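Local coordinates for calcium uptake protein 2, mitochondrial (Homo sapiens, PDB 6LB7), which binds calcium through EF-hands and probably serves as a regulatory subunit in calcium uptake by mitochondria, at residues A104-M107 / N113-I116; M107-G112 / K118-K123; Q159-G164 / R177-N182. All coordinates share one frame; numbering follows the deposited sequence.

Contact 1: A104-M107 / N113-I116; sequences AFKM and NEMI. With CA (calcium ion), chain F.
The ring of Phe105 meets segment 113-116 with its far end: the backbone carbonyl of Glu114 lies at the ring edge, near its plane, with Phe105 CZ 3.3 Å from Glu114 O. Ile116 comes to the same ring obliquely, its methyl CD1 3.4 Å from Phe105 CD1, the two side chains overlapping alongside as they run opposite ways. With CG anti to the backbone N (chi1 179°), Phe105 turns its ring toward the loop, CZ reaching Glu114 O while CD1 and CE1 pass Ile116; Tyr173 and Phe176 add edge-to-face partners. This is the packing of an EF-hand, in which the entering helix 99-108 sends an aromatic residue against the strand-like part of the calcium loop. On the metal side of that loop, Asn113 OD1 and Met115 O coordinate the calcium ion at 2.5 and 2.3 Å. Asn113 OD1 also accepts from Met115 N, closing an Asx turn; the donor stands 50° out of the carbonyl plane. Farther out, Lys106 bends at chi2 and chi3 and brings NZ to 3.3 Å from Glu114 OE1, a weak hydrogen bond within a salt bridge. The stronger partner of that ammonium is Asp109, through OD2.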
# COMPACT_ATOMS: atom_id res chain seq x y z
N ALA B 104 1.42 12.76 4.57
CA ALA B 104 0.78 13.86 3.85
C ALA B 104 1.52 15.16 4.09
O ALA B 104 1.68 15.98 3.17
CB ALA B 104 -0.68 14.00 4.26
N PHE B 105 1.96 15.39 5.33
CA PHE B 105 2.70 16.61 5.64
C PHE B 105 4.00 16.66 4.85
O PHE B 105 4.32 17.67 4.20
CB PHE B 105 2.97 16.67 7.16
CG PHE B 105 3.76 17.88 7.60
CD1 PHE B 105 3.13 19.08 7.88
CD2 PHE B 105 5.15 17.80 7.75
CE1 PHE B 105 3.85 20.19 8.29
CE2 PHE B 105 5.89 18.91 8.16
CZ PHE B 105 5.24 20.11 8.42
N LYS B 106 4.75 15.56 4.86
CA LYS B 106 6.06 15.54 4.22
C LYS B 106 5.95 15.58 2.71
O LYS B 106 6.86 16.07 2.04
CB LYS B 106 6.85 14.31 4.68
CG LYS B 106 7.31 14.35 6.13
CD LYS B 106 8.06 15.67 6.48
CE LYS B 106 9.48 15.76 5.86
NZ LYS B 106 10.02 17.17 5.88
N MET B 107 4.83 15.08 2.15
CA MET B 107 4.61 15.19 0.71
C MET B 107 4.51 16.64 0.28
O MET B 107 4.97 17.01 -0.81
CB MET B 107 3.34 14.43 0.29
CG MET B 107 3.49 12.92 0.21
SD MET B 107 4.68 12.45 -1.06
CE MET B 107 3.80 12.91 -2.55
N ASN B 113 12.05 21.81 5.13
CA ASN B 113 12.32 22.61 6.32
C ASN B 113 11.29 22.39 7.41
O ASN B 113 11.20 23.19 8.35
CB ASN B 113 12.44 24.11 5.97
CG ASN B 113 11.11 24.75 5.60
OD1 ASN B 113 10.10 24.07 5.43
ND2 ASN B 113 11.12 26.07 5.44
N GLU B 114 10.50 21.31 7.31
CA GLU B 114 9.59 20.86 8.36
C GLU B 114 8.45 21.83 8.62
O GLU B 114 7.83 21.81 9.68
CB GLU B 114 10.35 20.59 9.67
CG GLU B 114 11.57 19.73 9.48
CD GLU B 114 11.24 18.30 9.11
OE1 GLU B 114 10.04 17.94 9.07
OE2 GLU B 114 12.18 17.52 8.86
N MET B 115 8.18 22.71 7.66
CA MET B 115 7.09 23.65 7.74
C MET B 115 6.47 23.74 6.36
O MET B 115 7.18 23.74 5.34
CB MET B 115 7.57 25.04 8.18
CG MET B 115 8.36 25.05 9.44
SD MET B 115 9.50 26.42 9.60
CE MET B 115 8.61 27.67 8.93
N ILE B 116 5.16 23.81 6.30
CA ILE B 116 4.50 23.99 5.03
C ILE B 116 4.22 25.47 4.85
O ILE B 116 3.66 26.12 5.73
CB ILE B 116 3.21 23.16 4.94
CG1 ILE B 116 3.55 21.67 4.90
CG2 ILE B 116 2.43 23.60 3.70
CD1 ILE B 116 2.33 20.80 5.02
CA CA F . 8.54 23.76 3.51
O HOH W 1 9.01 26.29 3.01

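Contact 2: M107-G112 / K118-K123; sequences MLDTDG and KREFFK. With CA (calcium ion), chain F.
Leu108 and Glu120 make the nearest backbone approach, CA to CA 6.1 Å, where the end of helix 99-108 gives way to a type I turn from Asp109 to Gly112 and faces the first turns of helix 118-129. This is the helix-loop-helix of an EF-hand, with loop and exiting helix joined through the calcium ion. Asp109 OD1 binds the metal at 2.2 Å and Asp111 through OD2, each with one carboxylate oxygen, whereas Glu120 uses both: OE1 and OE2 each lie 2.4 Å from calcium. That bidentate grip reaches across because the Glu120 chain runs extended beyond CG. Its carboxylate is turned 82° from that of Asp109 and 73° from that of Asp111, and three anionic groups can crowd together because the cation between them probably offsets their mutual repulsion. Asn113, Met115 and water 1 complete the site. Each oxygen of Glu120 has a backbone partner too: OE1 accepts from Glu117 N, and OE2 from Asp111 N in an almost straight bond (178°). Asp109 OD2 accepts a hydrogen bond from Glu114 N and forms a salt bridge with Lys106. Away from the metal, Leu108 CD1 meets the edge of the Phe121 ring, 4.3 Å from Phe121 CD1. Lys123 bends at chi3 and comes tip to tip with Thr110, NZ 3.4 Å from Thr110 CG2. Water 2 ties the two backbones together, donating to Leu108 O and to Glu120 O while accepting from Lys123 NZ, each at 2.7 Å.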
# COMPACT_ATOMS: atom_id res chain seq x y z
N MET B 107 4.83 15.08 2.15
CA MET B 107 4.61 15.19 0.71
C MET B 107 4.51 16.64 0.28
O MET B 107 4.97 17.01 -0.81
CB MET B 107 3.34 14.43 0.29
CG MET B 107 3.49 12.92 0.21
SD MET B 107 4.68 12.45 -1.06
CE MET B 107 3.80 12.91 -2.55
N LEU B 108 3.89 17.48 1.11
CA LEU B 108 3.70 18.89 0.81
C LEU B 108 4.91 19.75 1.15
O LEU B 108 5.09 20.81 0.54
CB LEU B 108 2.48 19.41 1.57
CG LEU B 108 1.08 18.96 1.12
CD1 LEU B 108 0.02 19.35 2.15
CD2 LEU B 108 0.74 19.57 -0.23
N ASP B 109 5.74 19.34 2.12
CA ASP B 109 6.92 20.10 2.56
C ASP B 109 8.10 19.72 1.67
O ASP B 109 9.02 18.99 2.05
CB ASP B 109 7.22 19.81 4.03
CG ASP B 109 8.51 20.50 4.52
OD1 ASP B 109 8.82 21.66 4.13
OD2 ASP B 109 9.21 19.87 5.33
N THR B 110 8.09 20.25 0.44
CA THR B 110 9.06 19.82 -0.54
C THR B 110 10.46 20.39 -0.31
O THR B 110 11.43 19.78 -0.77
CB THR B 110 8.58 20.18 -1.94
OG1 THR B 110 8.19 21.56 -1.95
CG2 THR B 110 7.36 19.32 -2.31
N ASP B 111 10.61 21.53 0.36
CA ASP B 111 11.98 21.92 0.65
C ASP B 111 12.53 21.23 1.90
O ASP B 111 13.72 21.38 2.21
CB ASP B 111 12.12 23.45 0.77
CG ASP B 111 11.42 24.02 1.97
OD1 ASP B 111 11.50 25.25 2.15
OD2 ASP B 111 10.78 23.27 2.74
N GLY B 112 11.69 20.51 2.64
CA GLY B 112 12.17 19.75 3.78
C GLY B 112 12.49 20.55 5.03
O GLY B 112 13.17 20.02 5.91
N LYS B 118 2.65 28.68 2.34
CA LYS B 118 1.57 28.88 1.39
C LYS B 118 1.98 28.45 -0.01
O LYS B 118 1.19 27.81 -0.72
CB LYS B 118 1.13 30.35 1.39
CG LYS B 118 -0.14 30.61 0.57
CD LYS B 118 -0.68 32.02 0.80
CE LYS B 118 -1.91 32.28 -0.06
NZ LYS B 118 -2.55 33.59 0.24
N ARG B 119 3.22 28.73 -0.40
CA ARG B 119 3.70 28.39 -1.74
C ARG B 119 3.72 26.88 -1.95
O ARG B 119 3.43 26.40 -3.06
CB ARG B 119 5.11 28.96 -1.95
CG ARG B 119 5.97 28.19 -2.95
CD ARG B 119 7.43 28.69 -2.99
NE ARG B 119 8.04 28.70 -1.66
CZ ARG B 119 8.15 29.77 -0.89
NH1 ARG B 119 7.69 30.94 -1.32
NH2 ARG B 119 8.71 29.69 0.31
N GLU B 120 4.05 26.12 -0.91
CA GLU B 120 4.02 24.67 -1.02
C GLU B 120 2.59 24.13 -1.07
O GLU B 120 2.31 23.16 -1.78
CB GLU B 120 4.78 24.05 0.15
CG GLU B 120 6.29 24.34 0.07
CD GLU B 120 7.01 23.89 1.32
OE1 GLU B 120 6.48 24.13 2.42
OE2 GLU B 120 8.10 23.31 1.19
N PHE B 121 1.68 24.72 -0.29
CA PHE B 121 0.29 24.29 -0.34
C PHE B 121 -0.31 24.58 -1.70
O PHE B 121 -1.17 23.83 -2.18
CB PHE B 121 -0.50 25.00 0.76
CG PHE B 121 -1.84 24.39 1.05
CD1 PHE B 121 -1.94 23.13 1.63
CD2 PHE B 121 -3.01 25.08 0.76
CE1 PHE B 121 -3.18 22.57 1.93
CE2 PHE B 121 -4.26 24.53 1.04
CZ PHE B 121 -4.34 23.28 1.63
N PHE B 122 0.17 25.64 -2.36
CA PHE B 122 -0.34 26.03 -3.66
C PHE B 122 -0.03 25.00 -4.74
O PHE B 122 -0.64 25.02 -5.80
CB PHE B 122 0.25 27.40 -4.05
CG PHE B 122 -0.38 28.00 -5.27
CD1 PHE B 122 -1.64 28.56 -5.21
CD2 PHE B 122 0.29 27.99 -6.48
CE1 PHE B 122 -2.24 29.11 -6.33
CE2 PHE B 122 -0.29 28.53 -7.62
CZ PHE B 122 -1.56 29.10 -7.54
N LYS B 123 0.91 24.10 -4.48
CA LYS B 123 1.18 23.03 -5.43
C LYS B 123 -0.06 22.19 -5.72
O LYS B 123 -0.23 21.70 -6.84
CB LYS B 123 2.31 22.14 -4.90
CG LYS B 123 2.72 21.02 -5.85
CD LYS B 123 3.75 20.09 -5.20
CE LYS B 123 3.13 19.27 -4.07
NZ LYS B 123 4.15 18.72 -3.11
CA CA F . 8.54 23.76 3.51
O HOH W 2 4.13 21.20 -1.94
O HOH W 1 9.01 26.29 3.01

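Contact 3: Q159-G164 / R177-N182; sequences QMRFFG and RRFMEN
Phe179 comes first along segment 177-182 among the residues that touch helix 157-163, and it receives both partners from there. Over one face of its ring stands the edge of Phe162, a T-shaped pair with centroids 5.1 Å apart and planes at 80°; Phe162 CZ lies above the rim and not over the centre. At the edge of the same ring, near its plane, is Arg161, with NH2 3.6 Å from Phe179 CD2. The guanidinium turns a face to that edge, the two planes 84° apart, while its cation-pi partner is Phe72, whose ring also meets Phe179 edge-to-face. Replacing Phe179 with an alanine would probably open a gap in front of Phe162 CZ and leave the Arg161 guanidinium freer to turn. Next in sequence, Met180 brings its methyl CE obliquely to Phe162 CZ at 4.2 Å, and its side chain also rests on Phe89 and Ile93 of helix 84-94. Asn182 ends the walk: water 3 accepts from its ND2 and from Arg161 NH2, spanning the two helices. The short segments' N-to-C directions make 142°, axes 12.8 Å apart at closest; helix 157-163, strand 171-172 and helix 173-196 are consistent with the paired EF-hand, its strand antiparallel to 115-116.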
# COMPACT_ATOMS: atom_id res chain seq x y z
N GLN B 159 -6.43 28.50 3.69
CA GLN B 159 -5.21 29.29 3.53
C GLN B 159 -5.09 30.33 4.64
O GLN B 159 -3.99 30.59 5.14
CB GLN B 159 -5.18 29.94 2.15
CG GLN B 159 -5.08 28.94 1.02
CD GLN B 159 -4.92 29.61 -0.31
OE1 GLN B 159 -3.82 29.73 -0.83
NE2 GLN B 159 -6.03 30.07 -0.88
N MET B 160 -6.22 30.90 5.07
CA MET B 160 -6.22 31.79 6.24
C MET B 160 -5.78 31.07 7.50
O MET B 160 -4.90 31.55 8.23
CB MET B 160 -7.62 32.36 6.46
CG MET B 160 -8.15 33.21 5.35
SD MET B 160 -7.40 34.84 5.47
CE MET B 160 -7.28 35.01 7.25
N ARG B 161 -6.42 29.94 7.80
CA ARG B 161 -6.12 29.20 9.01
C ARG B 161 -4.66 28.77 9.05
O ARG B 161 -4.00 28.83 10.10
CB ARG B 161 -7.05 27.99 9.10
CG ARG B 161 -6.66 26.89 10.02
CD ARG B 161 -6.75 27.25 11.44
NE ARG B 161 -7.36 26.32 12.16
CZ ARG B 161 -6.82 25.70 13.02
NH1 ARG B 161 -5.66 25.89 13.28
NH2 ARG B 161 -7.45 24.87 13.62
N PHE B 162 -4.11 28.36 7.91
CA PHE B 162 -2.76 27.81 7.87
C PHE B 162 -1.69 28.89 7.71
O PHE B 162 -0.63 28.79 8.32
CB PHE B 162 -2.63 26.79 6.72
CG PHE B 162 -3.47 25.53 6.91
CD1 PHE B 162 -3.85 25.12 8.19
CD2 PHE B 162 -3.87 24.77 5.82
CE1 PHE B 162 -4.63 23.97 8.37
CE2 PHE B 162 -4.65 23.61 5.99
CZ PHE B 162 -5.03 23.21 7.27
N PHE B 163 -1.95 29.92 6.90
CA PHE B 163 -0.90 30.84 6.50
C PHE B 163 -1.17 32.33 6.73
O PHE B 163 -0.31 33.14 6.39
CB PHE B 163 -0.56 30.62 5.02
CG PHE B 163 -0.49 29.16 4.63
CD1 PHE B 163 -1.35 28.64 3.68
CD2 PHE B 163 0.43 28.31 5.23
CE1 PHE B 163 -1.28 27.29 3.33
CE2 PHE B 163 0.49 26.96 4.89
CZ PHE B 163 -0.37 26.45 3.94
N GLY B 164 -2.31 32.72 7.29
CA GLY B 164 -2.66 34.13 7.37
C GLY B 164 -2.96 34.71 5.99
O GLY B 164 -2.87 34.04 4.97
N ARG B 177 -1.05 18.10 12.09
CA ARG B 177 -1.56 16.85 12.63
C ARG B 177 -2.83 17.06 13.45
O ARG B 177 -3.78 16.28 13.34
CB ARG B 177 -0.49 16.18 13.51
CG ARG B 177 -1.01 14.95 14.27
CD ARG B 177 0.04 14.33 15.21
NE ARG B 177 0.70 15.34 16.04
CZ ARG B 177 0.17 15.86 17.15
NH1 ARG B 177 -1.03 15.47 17.58
NH2 ARG B 177 0.84 16.78 17.83
N ARG B 178 -2.85 18.10 14.29
CA ARG B 178 -4.00 18.35 15.15
C ARG B 178 -5.24 18.72 14.32
O ARG B 178 -6.36 18.32 14.66
CB ARG B 178 -3.64 19.45 16.15
CG ARG B 178 -4.68 19.76 17.12
CD ARG B 178 -4.18 20.68 18.22
NE ARG B 178 -3.41 20.03 19.12
CZ ARG B 178 -3.85 19.29 19.98
NH1 ARG B 178 -5.05 19.11 20.06
NH2 ARG B 178 -3.08 18.73 20.77
N PHE B 179 -5.05 19.51 13.27
CA PHE B 179 -6.15 19.86 12.39
C PHE B 179 -6.75 18.61 11.72
O PHE B 179 -7.97 18.47 11.64
CB PHE B 179 -5.68 20.86 11.33
CG PHE B 179 -6.80 21.40 10.48
CD1 PHE B 179 -7.15 20.77 9.29
CD2 PHE B 179 -7.51 22.51 10.89
CE1 PHE B 179 -8.19 21.25 8.51
CE2 PHE B 179 -8.54 23.00 10.11
CZ PHE B 179 -8.88 22.36 8.92
N MET B 180 -5.90 17.70 11.23
CA MET B 180 -6.39 16.49 10.58
C MET B 180 -7.06 15.54 11.57
O MET B 180 -8.10 14.95 11.25
CB MET B 180 -5.23 15.77 9.87
CG MET B 180 -4.51 16.64 8.85
SD MET B 180 -5.63 17.55 7.76
CE MET B 180 -4.67 19.01 7.40
N GLU B 181 -6.47 15.35 12.76
CA GLU B 181 -7.17 14.60 13.80
C GLU B 181 -8.52 15.22 14.10
O GLU B 181 -9.52 14.51 14.28
CB GLU B 181 -6.33 14.56 15.09
CG GLU B 181 -5.01 13.77 15.02
CD GLU B 181 -4.08 14.07 16.22
OE1 GLU B 181 -3.07 13.35 16.41
OE2 GLU B 181 -4.36 15.05 16.95
N ASN B 182 -8.58 16.55 14.19
CA ASN B 182 -9.82 17.21 14.55
C ASN B 182 -10.84 17.17 13.41
O ASN B 182 -12.05 17.17 13.67
CB ASN B 182 -9.53 18.66 14.96
CG ASN B 182 -9.01 18.77 16.41
OD1 ASN B 182 -9.28 17.91 17.24
ND2 ASN B 182 -8.26 19.84 16.70
O HOH W 3 -6.80 21.96 14.97

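In the fold
Contacts 1 and 2 are two aspects of one EF-hand: their centres lie about 7 Å apart, both begin on helix 99-108, share Met107 and touch the same calcium ion. Contact 1 joins that helix to strand 115-116, and contact 2 carries the chain on into helix 118-129. Contact 3 follows later in sequence, between helices 157-163 and 173-196, about 13 Å from contact 1 and about 14 Å from contact 2, centre to centre. The short antiparallel pairing of strands 115-116 and 171-172 spans the two regions, as in paired EF-hands, while Phe163 packs against Phe121 and Ile116. The calcium-binding hand and its partner thus pack as one unit, through the strand pair and the Phe163 contacts.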